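Local coordinates for protein probable fumarate reductase Ifc3 (PDB 1QO8) that catalyses the essentially one-way reduction of fumarate to succinate in vitro, using one FAD and four covalently bound c-type hemes per subunit, at residues G157-I162 and I334-D339; Q216-L221 and D547-G552; R389-L394 and S401-K406. All coordinates share one frame; numbering follows the deposited sequence.

Contact 1: residues G157-I162 and I334-D339. With FAD (flavin-adenine dinucleotide), chain G.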
loop_
_atom_site.group_PDB
_atom_site.type_symbol
_atom_site.label_atom_id
_atom_site.label_comp_id
_atom_site.label_asym_id
_atom_site.label_seq_id
_atom_site.Cartn_x
_atom_site.Cartn_y
_atom_site.Cartn_z
ATOM N N GLY A 157 -0.170 -22.231 16.302
ATOM C CA GLY A 157 0.239 -21.156 17.208
ATOM C C GLY A 157 0.834 -19.872 16.605
ATOM O O GLY A 157 0.675 -18.828 17.271
ATOM N N GLY A 158 1.549 -19.902 15.456
ATOM C CA GLY A 158 1.937 -18.699 14.762
ATOM C C GLY A 158 2.829 -17.777 15.690
ATOM O O GLY A 158 3.763 -18.242 16.367
ATOM N N ASN A 159 2.643 -16.455 15.551
ATOM C CA ASN A 159 3.358 -15.503 16.395
ATOM C C ASN A 159 2.776 -15.525 17.811
ATOM O O ASN A 159 3.505 -15.186 18.756
ATOM C CB ASN A 159 3.318 -14.055 15.847
ATOM C CG ASN A 159 4.343 -13.851 14.740
ATOM O OD1 ASN A 159 5.414 -14.411 14.763
ATOM N ND2 ASN A 159 4.047 -13.028 13.698
ATOM N N SER A 160 1.471 -15.756 17.934
ATOM C CA SER A 160 0.773 -15.709 19.175
ATOM C C SER A 160 1.456 -16.562 20.249
ATOM O O SER A 160 1.614 -16.025 21.354
ATOM C CB SER A 160 -0.688 -16.231 19.147
ATOM O OG SER A 160 -1.450 -15.419 18.246
ATOM N N MET A 161 2.066 -17.694 19.899
ATOM C CA MET A 161 2.575 -18.621 20.869
ATOM C C MET A 161 3.936 -18.190 21.371
ATOM O O MET A 161 4.508 -18.833 22.238
ATOM C CB MET A 161 2.694 -20.038 20.189
ATOM C CG MET A 161 3.822 -20.174 19.217
ATOM S SD MET A 161 3.821 -21.541 18.057
ATOM C CE MET A 161 4.085 -22.929 19.237
ATOM N N ILE A 162 4.590 -17.220 20.693
ATOM C CA ILE A 162 5.903 -16.779 21.172
ATOM C C ILE A 162 5.794 -15.424 21.832
ATOM O O ILE A 162 6.813 -14.807 22.020
ATOM C CB ILE A 162 6.979 -16.726 20.098
ATOM C CG1 ILE A 162 6.467 -15.827 18.955
ATOM C CG2 ILE A 162 7.346 -18.177 19.697
ATOM C CD1 ILE A 162 7.570 -15.709 17.899
ATOM N N ILE A 334 8.173 -17.809 11.150
ATOM C CA ILE A 334 8.260 -17.902 9.727
ATOM C C ILE A 334 6.887 -18.138 9.041
ATOM O O ILE A 334 6.775 -17.859 7.856
ATOM C CB ILE A 334 9.214 -19.037 9.270
ATOM C CG1 ILE A 334 8.673 -20.370 9.817
ATOM C CG2 ILE A 334 10.635 -18.709 9.803
ATOM C CD1 ILE A 334 9.403 -21.575 9.258
ATOM N N THR A 335 5.795 -18.252 9.744
ATOM C CA THR A 335 4.448 -18.322 9.238
ATOM C C THR A 335 3.873 -16.986 8.786
ATOM O O THR A 335 2.876 -16.973 8.030
ATOM C CB THR A 335 3.505 -18.860 10.354
ATOM O OG1 THR A 335 3.643 -17.959 11.442
ATOM C CG2 THR A 335 3.876 -20.281 10.741
ATOM N N ALA A 336 4.585 -15.834 9.054
ATOM C CA ALA A 336 3.883 -14.554 8.978
ATOM C C ALA A 336 4.213 -13.905 7.624
ATOM O O ALA A 336 4.857 -12.855 7.556
ATOM C CB ALA A 336 4.211 -13.549 10.119
ATOM N N THR A 337 3.605 -14.482 6.558
ATOM C CA THR A 337 3.948 -14.146 5.211
ATOM C C THR A 337 2.852 -13.382 4.463
ATOM O O THR A 337 3.030 -13.252 3.236
ATOM C CB THR A 337 4.545 -15.269 4.383
ATOM O OG1 THR A 337 3.585 -16.315 4.201
ATOM C CG2 THR A 337 5.884 -15.744 5.070
ATOM N N GLY A 338 1.864 -12.890 5.197
ATOM C CA GLY A 338 0.922 -11.919 4.602
ATOM C C GLY A 338 -0.121 -12.621 3.677
ATOM O O GLY A 338 -0.827 -11.900 2.948
ATOM N N ASP A 339 -0.284 -13.962 3.794
ATOM C CA ASP A 339 -1.073 -14.666 2.791
ATOM C C ASP A 339 -2.495 -14.127 2.801
ATOM O O ASP A 339 -3.203 -14.080 1.776
ATOM C CB ASP A 339 -1.133 -16.172 3.105
ATOM C CG ASP A 339 0.132 -16.926 2.941
ATOM O OD1 ASP A 339 1.091 -16.426 2.313
ATOM O OD2 ASP A 339 0.241 -18.099 3.390
HETATM P PA FAD G . -0.678 -15.547 14.378
HETATM O O1A FAD G . -0.572 -15.942 15.818
HETATM O O2A FAD G . 0.431 -15.320 13.634
HETATM O O5B FAD G . -1.136 -16.899 13.721
HETATM C C5B FAD G . -1.573 -17.005 12.304
HETATM C C4B FAD G . -1.728 -18.569 11.954
HETATM O O4B FAD G . -2.172 -18.552 10.510
HETATM C C3B FAD G . -0.334 -19.275 11.884
HETATM O O3B FAD G . -0.078 -20.325 12.703
HETATM C C2B FAD G . 0.008 -19.350 10.351
HETATM O O2B FAD G . 0.810 -20.490 9.957
HETATM C C1B FAD G . -1.356 -19.578 9.817
HETATM N N9A FAD G . -1.499 -19.187 8.408
HETATM C C8A FAD G . -0.925 -18.129 7.750
HETATM N N7A FAD G . -1.173 -18.148 6.470
HETATM C C5A FAD G . -1.959 -19.276 6.253
HETATM C C6A FAD G . -2.490 -19.904 5.046
HETATM N N6A FAD G . -2.339 -19.421 3.843
HETATM N N1A FAD G . -3.239 -21.011 5.276
HETATM C C2A FAD G . -3.359 -21.607 6.510
HETATM N N3A FAD G . -2.883 -21.104 7.671
HETATM C C4A FAD G . -2.178 -19.962 7.454
HETATM N N1 FAD G . 1.361 -8.505 21.183
HETATM C C2 FAD G . 0.783 -8.249 22.326
HETATM O O2 FAD G . -0.233 -7.665 22.516
HETATM N N3 FAD G . 1.335 -8.672 23.574
HETATM C C4 FAD G . 2.525 -9.387 23.487
HETATM O O4 FAD G . 3.073 -9.732 24.495
HETATM C C4X FAD G . 3.180 -9.601 22.199
HETATM N N5 FAD G . 4.361 -10.236 22.139
HETATM C C5X FAD G . 4.941 -10.514 20.948
HETATM C C6 FAD G . 6.167 -11.194 20.958
HETATM C C7 FAD G . 6.777 -11.499 19.765
HETATM C C7M FAD G . 8.083 -12.224 19.689
HETATM C C8 FAD G . 6.109 -11.141 18.539
HETATM C C8M FAD G . 6.730 -11.532 17.233
HETATM C C9 FAD G . 4.895 -10.503 18.527
HETATM C C9A FAD G . 4.274 -10.172 19.708
HETATM N N10 FAD G . 3.047 -9.489 19.824
HETATM C C10 FAD G . 2.492 -9.195 21.009
HETATM C "C1'" FAD G . 2.124 -9.424 18.646
HETATM C "C2'" FAD G . 0.996 -10.499 18.800
HETATM O "O2'" FAD G . 1.758 -11.636 19.331
HETATM C "C3'" FAD G . 0.638 -10.926 17.355
HETATM O "O3'" FAD G . 0.162 -9.804 16.599
HETATM C "C4'" FAD G . -0.709 -11.719 17.448
HETATM O "O4'" FAD G . -0.342 -12.932 18.172
HETATM C "C5'" FAD G . -1.059 -12.139 15.976
HETATM O "O5'" FAD G . -2.143 -13.246 16.180
HETATM P P FAD G . -2.909 -13.871 14.999
HETATM O O1P FAD G . -3.871 -14.839 15.647
HETATM O O2P FAD G . -3.366 -12.769 14.279
HETATM O O3P FAD G . -1.856 -14.452 14.189
#
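T335 faces G158 across this contact, at the adenosine-diphosphate site of the FAD-binding domain. T335 OG1 lies 3.8 Å from G158 CA, a van der Waals approach. With OG1 between the backbone N and the carbonyl carbon (chi1 58°), the methyl is turned to the FAD ribose, and T335 CG2 lies 3.2 Å from FAD O2B. A336 comes next and lays its CB against the amide of N159, 3.6 Å from ND2. The rotation of that amide is set from outside: OD1 accepts from N333 N, and ND2 makes a weak bond to N332 OD1. Segment 157-162 also binds the adenosine-side phosphate. N159 N reaches FAD O2A at 3.1 Å, nearly straight at 171°. S160 gives FAD O1A both its N and its OG, while its OG also accepts from FAD O4' and meets S131 N. T337 OG1 donates to D339 OD1 at 3.1 Å, from above the carboxylate plane. G338, with positive phi, stands at the N-cap position. D339 OD2 accepts from FAD N6A at 2.9 Å, with a bent N-H...O angle of 134°. K152 and R272 form salt bridges to the same carboxylate, which would probably favour its charged form. D339, at the start of helix 339-346, thus binds the adenine. One loop runs from strand 147-150 of the Rossmann-type parallel sheet to strand 167-168, with helix 248-262 against S160 and M161; the other leads from strand 329-330 into helix 339-346.

Contact 2: residues Q216-L221 and D547-G552. With FAD (flavin-adenine dinucleotide), chain G.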
loop_
_atom_site.group_PDB
_atom_site.type_symbol
_atom_site.label_atom_id
_atom_site.label_comp_id
_atom_site.label_asym_id
_atom_site.label_seq_id
_atom_site.Cartn_x
_atom_site.Cartn_y
_atom_site.Cartn_z
ATOM N N GLN A 216 -11.564 -13.156 30.900
ATOM C CA GLN A 216 -12.470 -14.086 31.513
ATOM C C GLN A 216 -12.782 -15.326 30.698
ATOM O O GLN A 216 -12.717 -16.458 31.204
ATOM C CB GLN A 216 -13.808 -13.400 31.790
ATOM C CG GLN A 216 -13.811 -12.577 33.062
ATOM C CD GLN A 216 -15.135 -11.825 33.111
ATOM O OE1 GLN A 216 -16.155 -12.385 33.552
ATOM N NE2 GLN A 216 -15.171 -10.600 32.646
ATOM N N TRP A 217 -13.058 -15.105 29.423
ATOM C CA TRP A 217 -13.172 -16.197 28.464
ATOM C C TRP A 217 -11.948 -17.063 28.453
ATOM O O TRP A 217 -12.045 -18.275 28.498
ATOM C CB TRP A 217 -13.491 -15.585 27.097
ATOM C CG TRP A 217 -13.146 -16.448 25.909
ATOM C CD1 TRP A 217 -12.129 -16.325 25.028
ATOM C CD2 TRP A 217 -13.862 -17.626 25.524
ATOM N NE1 TRP A 217 -12.152 -17.333 24.070
ATOM C CE2 TRP A 217 -13.247 -18.140 24.359
ATOM C CE3 TRP A 217 -14.987 -18.277 26.041
ATOM C CZ2 TRP A 217 -13.721 -19.270 23.735
ATOM C CZ3 TRP A 217 -15.453 -19.397 25.397
ATOM C CH2 TRP A 217 -14.801 -19.916 24.277
ATOM N N LEU A 218 -10.719 -16.508 28.394
ATOM C CA LEU A 218 -9.549 -17.412 28.413
ATOM C C LEU A 218 -9.418 -18.180 29.733
ATOM O O LEU A 218 -8.956 -19.339 29.732
ATOM C CB LEU A 218 -8.293 -16.629 28.058
ATOM C CG LEU A 218 -8.296 -16.006 26.638
ATOM C CD1 LEU A 218 -7.184 -14.986 26.470
ATOM C CD2 LEU A 218 -8.206 -17.093 25.580
ATOM N N GLU A 219 -9.702 -17.497 30.841
ATOM C CA GLU A 219 -9.750 -18.057 32.161
ATOM C C GLU A 219 -10.826 -19.146 32.312
ATOM O O GLU A 219 -10.434 -20.170 32.839
ATOM C CB GLU A 219 -10.113 -17.019 33.264
ATOM C CG GLU A 219 -8.836 -16.165 33.422
ATOM C CD GLU A 219 -9.159 -14.935 34.234
ATOM O OE1 GLU A 219 -10.285 -14.411 34.059
ATOM O OE2 GLU A 219 -8.333 -14.543 35.077
ATOM N N SER A 220 -12.008 -18.964 31.752
ATOM C CA SER A 220 -12.933 -20.098 31.736
ATOM C C SER A 220 -12.319 -21.308 31.049
ATOM O O SER A 220 -12.781 -22.413 31.323
ATOM C CB SER A 220 -14.254 -19.823 31.053
ATOM O OG SER A 220 -14.125 -19.417 29.696
ATOM N N LEU A 221 -11.328 -21.222 30.174
ATOM C CA LEU A 221 -10.798 -22.369 29.480
ATOM C C LEU A 221 -9.620 -22.866 30.279
ATOM O O LEU A 221 -9.079 -23.815 29.739
ATOM C CB LEU A 221 -10.339 -21.986 28.049
ATOM C CG LEU A 221 -11.407 -21.258 27.211
ATOM C CD1 LEU A 221 -10.955 -20.869 25.784
ATOM C CD2 LEU A 221 -12.705 -22.073 27.149
ATOM N N ASP A 547 -6.674 -7.884 20.851
ATOM C CA ASP A 547 -7.299 -7.881 19.522
ATOM C C ASP A 547 -7.549 -9.310 19.052
ATOM O O ASP A 547 -8.662 -9.599 18.659
ATOM C CB ASP A 547 -6.324 -7.149 18.594
ATOM C CG ASP A 547 -6.705 -7.100 17.131
ATOM O OD1 ASP A 547 -7.886 -7.221 16.747
ATOM O OD2 ASP A 547 -5.750 -6.913 16.327
ATOM N N THR A 548 -6.648 -10.257 19.100
ATOM C CA THR A 548 -6.909 -11.624 18.602
ATOM C C THR A 548 -8.020 -12.275 19.413
ATOM O O THR A 548 -8.865 -12.970 18.821
ATOM C CB THR A 548 -5.659 -12.525 18.610
ATOM O OG1 THR A 548 -5.289 -12.728 20.001
ATOM C CG2 THR A 548 -4.489 -11.878 17.887
ATOM N N VAL A 549 -8.143 -11.938 20.716
ATOM C CA VAL A 549 -9.214 -12.551 21.478
ATOM C C VAL A 549 -10.549 -11.870 21.162
ATOM O O VAL A 549 -11.570 -12.485 20.843
ATOM C CB VAL A 549 -8.979 -12.525 23.006
ATOM C CG1 VAL A 549 -10.164 -13.120 23.728
ATOM C CG2 VAL A 549 -7.700 -13.322 23.310
ATOM N N VAL A 550 -10.596 -10.567 21.307
ATOM C CA VAL A 550 -11.856 -9.863 21.168
ATOM C C VAL A 550 -12.401 -10.027 19.727
ATOM O O VAL A 550 -13.593 -10.257 19.558
ATOM C CB VAL A 550 -11.656 -8.391 21.494
ATOM C CG1 VAL A 550 -12.813 -7.527 21.024
ATOM C CG2 VAL A 550 -11.446 -8.168 22.992
ATOM N N PHE A 551 -11.596 -9.792 18.694
ATOM C CA PHE A 551 -12.171 -9.774 17.351
ATOM C C PHE A 551 -12.173 -11.196 16.815
ATOM O O PHE A 551 -12.899 -11.532 15.878
ATOM C CB PHE A 551 -11.429 -8.789 16.423
ATOM C CG PHE A 551 -11.871 -7.369 16.713
ATOM C CD1 PHE A 551 -13.120 -6.911 16.318
ATOM C CD2 PHE A 551 -11.018 -6.524 17.420
ATOM C CE1 PHE A 551 -13.535 -5.638 16.672
ATOM C CE2 PHE A 551 -11.431 -5.236 17.742
ATOM C CZ PHE A 551 -12.687 -4.788 17.379
ATOM N N GLY A 552 -11.281 -12.064 17.330
ATOM C CA GLY A 552 -11.314 -13.480 16.945
ATOM C C GLY A 552 -12.674 -14.041 17.338
ATOM O O GLY A 552 -13.284 -14.760 16.517
HETATM P PA FAD G . -0.678 -15.547 14.378
HETATM O O1A FAD G . -0.572 -15.942 15.818
HETATM O O2A FAD G . 0.431 -15.320 13.634
HETATM O O5B FAD G . -1.136 -16.899 13.721
HETATM C C5B FAD G . -1.573 -17.005 12.304
HETATM C C4B FAD G . -1.728 -18.569 11.954
HETATM O O4B FAD G . -2.172 -18.552 10.510
HETATM C C3B FAD G . -0.334 -19.275 11.884
HETATM O O3B FAD G . -0.078 -20.325 12.703
HETATM C C2B FAD G . 0.008 -19.350 10.351
HETATM O O2B FAD G . 0.810 -20.490 9.957
HETATM C C1B FAD G . -1.356 -19.578 9.817
HETATM N N9A FAD G . -1.499 -19.187 8.408
HETATM C C8A FAD G . -0.925 -18.129 7.750
HETATM N N7A FAD G . -1.173 -18.148 6.470
HETATM C C5A FAD G . -1.959 -19.276 6.253
HETATM C C6A FAD G . -2.490 -19.904 5.046
HETATM N N6A FAD G . -2.339 -19.421 3.843
HETATM N N1A FAD G . -3.239 -21.011 5.276
HETATM C C2A FAD G . -3.359 -21.607 6.510
HETATM N N3A FAD G . -2.883 -21.104 7.671
HETATM C C4A FAD G . -2.178 -19.962 7.454
HETATM N N1 FAD G . 1.361 -8.505 21.183
HETATM C C2 FAD G . 0.783 -8.249 22.326
HETATM O O2 FAD G . -0.233 -7.665 22.516
HETATM N N3 FAD G . 1.335 -8.672 23.574
HETATM C C4 FAD G . 2.525 -9.387 23.487
HETATM O O4 FAD G . 3.073 -9.732 24.495
HETATM C C4X FAD G . 3.180 -9.601 22.199
HETATM N N5 FAD G . 4.361 -10.236 22.139
HETATM C C5X FAD G . 4.941 -10.514 20.948
HETATM C C6 FAD G . 6.167 -11.194 20.958
HETATM C C7 FAD G . 6.777 -11.499 19.765
HETATM C C7M FAD G . 8.083 -12.224 19.689
HETATM C C8 FAD G . 6.109 -11.141 18.539
HETATM C C8M FAD G . 6.730 -11.532 17.233
HETATM C C9 FAD G . 4.895 -10.503 18.527
HETATM C C9A FAD G . 4.274 -10.172 19.708
HETATM N N10 FAD G . 3.047 -9.489 19.824
HETATM C C10 FAD G . 2.492 -9.195 21.009
HETATM C "C1'" FAD G . 2.124 -9.424 18.646
HETATM C "C2'" FAD G . 0.996 -10.499 18.800
HETATM O "O2'" FAD G . 1.758 -11.636 19.331
HETATM C "C3'" FAD G . 0.638 -10.926 17.355
HETATM O "O3'" FAD G . 0.162 -9.804 16.599
HETATM C "C4'" FAD G . -0.709 -11.719 17.448
HETATM O "O4'" FAD G . -0.342 -12.932 18.172
HETATM C "C5'" FAD G . -1.059 -12.139 15.976
HETATM O "O5'" FAD G . -2.143 -13.246 16.180
HETATM P P FAD G . -2.909 -13.871 14.999
HETATM O O1P FAD G . -3.871 -14.839 15.647
HETATM O O2P FAD G . -3.366 -12.769 14.279
HETATM O O3P FAD G . -1.856 -14.452 14.189
#
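W217, which packs on V549 through its indole, has a carbonyl O that two groups further along the chain share. S220 OG donates to W217 O at 2.7 Å, with a C=O...O angle of 120° and a tilt of 24° from the carbonyl plane. The backbone N of L221 adds a weak bond. The contact itself is apolar and carried by three side chains. V549 spreads its two methyls between two partners. V549 CG1, anti to the backbone N (chi1 177°), comes obliquely to the indole at 4.0 Å from W217 CD1. V549 CG2 meets L218 CD1 at 3.6 Å, tip to tip. The indole is fixed on other sides as well. L221 CD1 lies 3.7 Å above one face of the W217 ring, toward the rim. W217 NE1 donates to N135 OD1, which pairs the polar atom of the ring, and the indole makes a cation-pi contact with R553. Just before V549, T548 turns to the cofactor: T548 CG2 is 3.2 Å from FAD O5'. T548 OG1 is bonded to I545 O and S131 OG, which fixes the rotation of that side chain. On successive residues the helix turns T548 to the cofactor and V549 to helix 201-220. The contact joins the C-terminal part of helix 201-220 to helix 543-563. Helix 131-143 lies beside both, with N135 touching W217, L218 and V549, and helix 248-262 packs on the side of L218 and L221.

Contact 3: residues R389-L394 and S401-K406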
loop_
_atom_site.group_PDB
_atom_site.type_symbol
_atom_site.label_atom_id
_atom_site.label_comp_id
_atom_site.label_asym_id
_atom_site.label_seq_id
_atom_site.Cartn_x
_atom_site.Cartn_y
_atom_site.Cartn_z
ATOM N N ARG A 389 31.667 2.608 18.582
ATOM C CA ARG A 389 30.370 3.116 18.987
ATOM C C ARG A 389 29.927 4.034 17.859
ATOM O O ARG A 389 30.848 4.395 17.152
ATOM C CB ARG A 389 30.488 3.887 20.349
ATOM C CG ARG A 389 30.704 2.919 21.541
ATOM C CD ARG A 389 30.996 3.776 22.833
ATOM N NE ARG A 389 29.736 4.334 23.243
ATOM C CZ ARG A 389 29.514 5.610 23.578
ATOM N NH1 ARG A 389 30.633 6.371 23.632
ATOM N NH2 ARG A 389 28.332 6.005 24.012
ATOM N N PHE A 390 28.663 4.380 17.690
ATOM C CA PHE A 390 28.285 5.128 16.498
ATOM C C PHE A 390 27.097 5.955 16.956
ATOM O O PHE A 390 26.615 6.784 16.274
ATOM C CB PHE A 390 27.814 4.311 15.280
ATOM C CG PHE A 390 26.963 3.103 15.649
ATOM C CD1 PHE A 390 27.544 1.937 16.031
ATOM C CD2 PHE A 390 25.577 3.144 15.584
ATOM C CE1 PHE A 390 26.743 0.844 16.393
ATOM C CE2 PHE A 390 24.736 2.096 15.987
ATOM C CZ PHE A 390 25.363 0.922 16.342
ATOM N N ILE A 391 26.703 5.903 18.216
ATOM C CA ILE A 391 25.519 6.633 18.667
ATOM C C ILE A 391 25.408 6.373 20.179
ATOM O O ILE A 391 26.037 5.437 20.675
ATOM C CB ILE A 391 24.214 6.305 17.937
ATOM C CG1 ILE A 391 23.209 7.394 18.331
ATOM C CG2 ILE A 391 23.620 4.918 18.177
ATOM C CD1 ILE A 391 22.042 7.585 17.357
ATOM N N SER A 392 24.775 7.300 20.884
ATOM C CA SER A 392 24.498 7.004 22.273
ATOM C C SER A 392 23.571 5.778 22.429
ATOM O O SER A 392 22.517 5.779 21.791
ATOM C CB SER A 392 23.809 8.180 22.922
ATOM O OG SER A 392 23.330 7.880 24.241
ATOM N N GLU A 393 23.880 4.956 23.428
ATOM C CA GLU A 393 23.057 3.729 23.614
ATOM C C GLU A 393 21.745 4.089 24.243
ATOM O O GLU A 393 20.807 3.287 24.284
ATOM C CB GLU A 393 23.845 2.755 24.415
ATOM C CG GLU A 393 25.058 2.176 23.690
ATOM C CD GLU A 393 26.308 3.063 23.827
ATOM O OE1 GLU A 393 26.173 4.191 24.371
ATOM O OE2 GLU A 393 27.382 2.583 23.411
ATOM N N LEU A 394 21.651 5.293 24.860
ATOM C CA LEU A 394 20.345 5.756 25.329
ATOM C C LEU A 394 19.588 6.646 24.349
ATOM O O LEU A 394 18.615 7.223 24.855
ATOM C CB LEU A 394 20.541 6.516 26.671
ATOM C CG LEU A 394 21.432 5.815 27.685
ATOM C CD1 LEU A 394 21.553 6.637 28.985
ATOM C CD2 LEU A 394 20.991 4.368 28.025
ATOM N N SER A 401 17.445 2.267 15.620
ATOM C CA SER A 401 17.327 1.444 14.395
ATOM C C SER A 401 17.974 2.049 13.147
ATOM O O SER A 401 18.687 1.359 12.443
ATOM C CB SER A 401 15.854 1.307 13.848
ATOM O OG SER A 401 15.208 0.994 15.065
ATOM N N ASP A 402 17.673 3.354 12.972
ATOM C CA ASP A 402 18.223 4.018 11.785
ATOM C C ASP A 402 19.725 4.078 11.911
ATOM O O ASP A 402 20.330 3.719 10.885
ATOM C CB ASP A 402 17.633 5.434 11.558
ATOM C CG ASP A 402 18.250 6.030 10.280
ATOM O OD1 ASP A 402 17.958 5.529 9.171
ATOM O OD2 ASP A 402 19.092 6.952 10.361
ATOM N N ALA A 403 20.369 4.334 13.064
ATOM C CA ALA A 403 21.846 4.300 13.015
ATOM C C ALA A 403 22.420 2.895 12.869
ATOM O O ALA A 403 23.457 2.700 12.252
ATOM C CB ALA A 403 22.437 4.945 14.278
ATOM N N ILE A 404 21.824 1.858 13.468
ATOM C CA ILE A 404 22.277 0.497 13.173
ATOM C C ILE A 404 22.215 0.232 11.648
ATOM O O ILE A 404 23.212 -0.252 11.120
ATOM C CB ILE A 404 21.507 -0.571 13.976
ATOM C CG1 ILE A 404 21.668 -0.422 15.526
ATOM C CG2 ILE A 404 22.072 -1.888 13.499
ATOM C CD1 ILE A 404 20.648 -1.164 16.342
ATOM N N LEU A 405 21.141 0.524 10.930
ATOM C CA LEU A 405 20.996 0.262 9.504
ATOM C C LEU A 405 22.043 0.992 8.673
ATOM O O LEU A 405 22.366 0.453 7.602
ATOM C CB LEU A 405 19.568 0.602 8.969
ATOM C CG LEU A 405 18.535 -0.303 9.716
ATOM C CD1 LEU A 405 17.084 0.109 9.512
ATOM C CD2 LEU A 405 18.676 -1.740 9.204
ATOM N N LYS A 406 22.606 2.101 9.163
ATOM C CA LYS A 406 23.680 2.813 8.493
ATOM C C LYS A 406 25.063 2.195 8.762
ATOM O O LYS A 406 25.995 2.640 8.096
ATOM C CB LYS A 406 23.822 4.259 8.938
ATOM C CG LYS A 406 22.564 5.098 8.811
ATOM C CD LYS A 406 22.866 6.557 9.194
ATOM C CE LYS A 406 22.889 7.422 7.976
ATOM N NZ LYS A 406 21.766 8.383 7.804
#
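F390 and I391 pack on A403 and I404, where a loop folds back on helix 397-405. This region probably belongs to the capping domain of the fumarate reductase flavoproteins, and R397, probably the catalytic proton donor as in related enzymes, starts the helix. The tight side is apolar. F390 CG sits between its backbone N and carbonyl carbon (chi1 38°), which swings the ring onto A403 and I404. A403 CB sits at the edge of the F390 ring, near its plane, 3.8 Å from CD2. I404 crosses the ring obliquely, its CG1 4.0 Å from F390 CE2. I391 adds two branches to the same methyl: its CG2 and CD1 are each 4.1 Å from A403 CB. M382 of strand 381-383 packs on F390 and I391. The other side is loose. K406 is exposed, and its side chain leads away from the loop toward H282 of the second subunit. L394 is also exposed; its N donates to S392 OG in an ST turn. The loop is braced by a side-on salt bridge. R389 NE donates to E393 OE2 at 2.9 Å and R389 NH2 to E393 OE1 at 2.8 Å, both nearly straight and both on syn lone pairs.

In the fold
Contacts 1 and 2 both include residues that touch FAD; their centres are 18 Å apart and their nearest atoms about 5 Å apart. Their segments alternate along the chain: 157-162, 216-221, 334-339, then 547-552. This interlacing ties early and late parts of the chain round one cofactor. S131, at the start of helix 131-143, meets S160 of contact 1 and T548 of contact 2. Contact 3 is local in sequence and nested inside the loop closed by contact 2. Its centre is 29 Å from contact 1 and 39 Å from contact 2, on the opposite side of the chain's centre from contact 2. It probably lies in the capping domain, which is swung open in this structure.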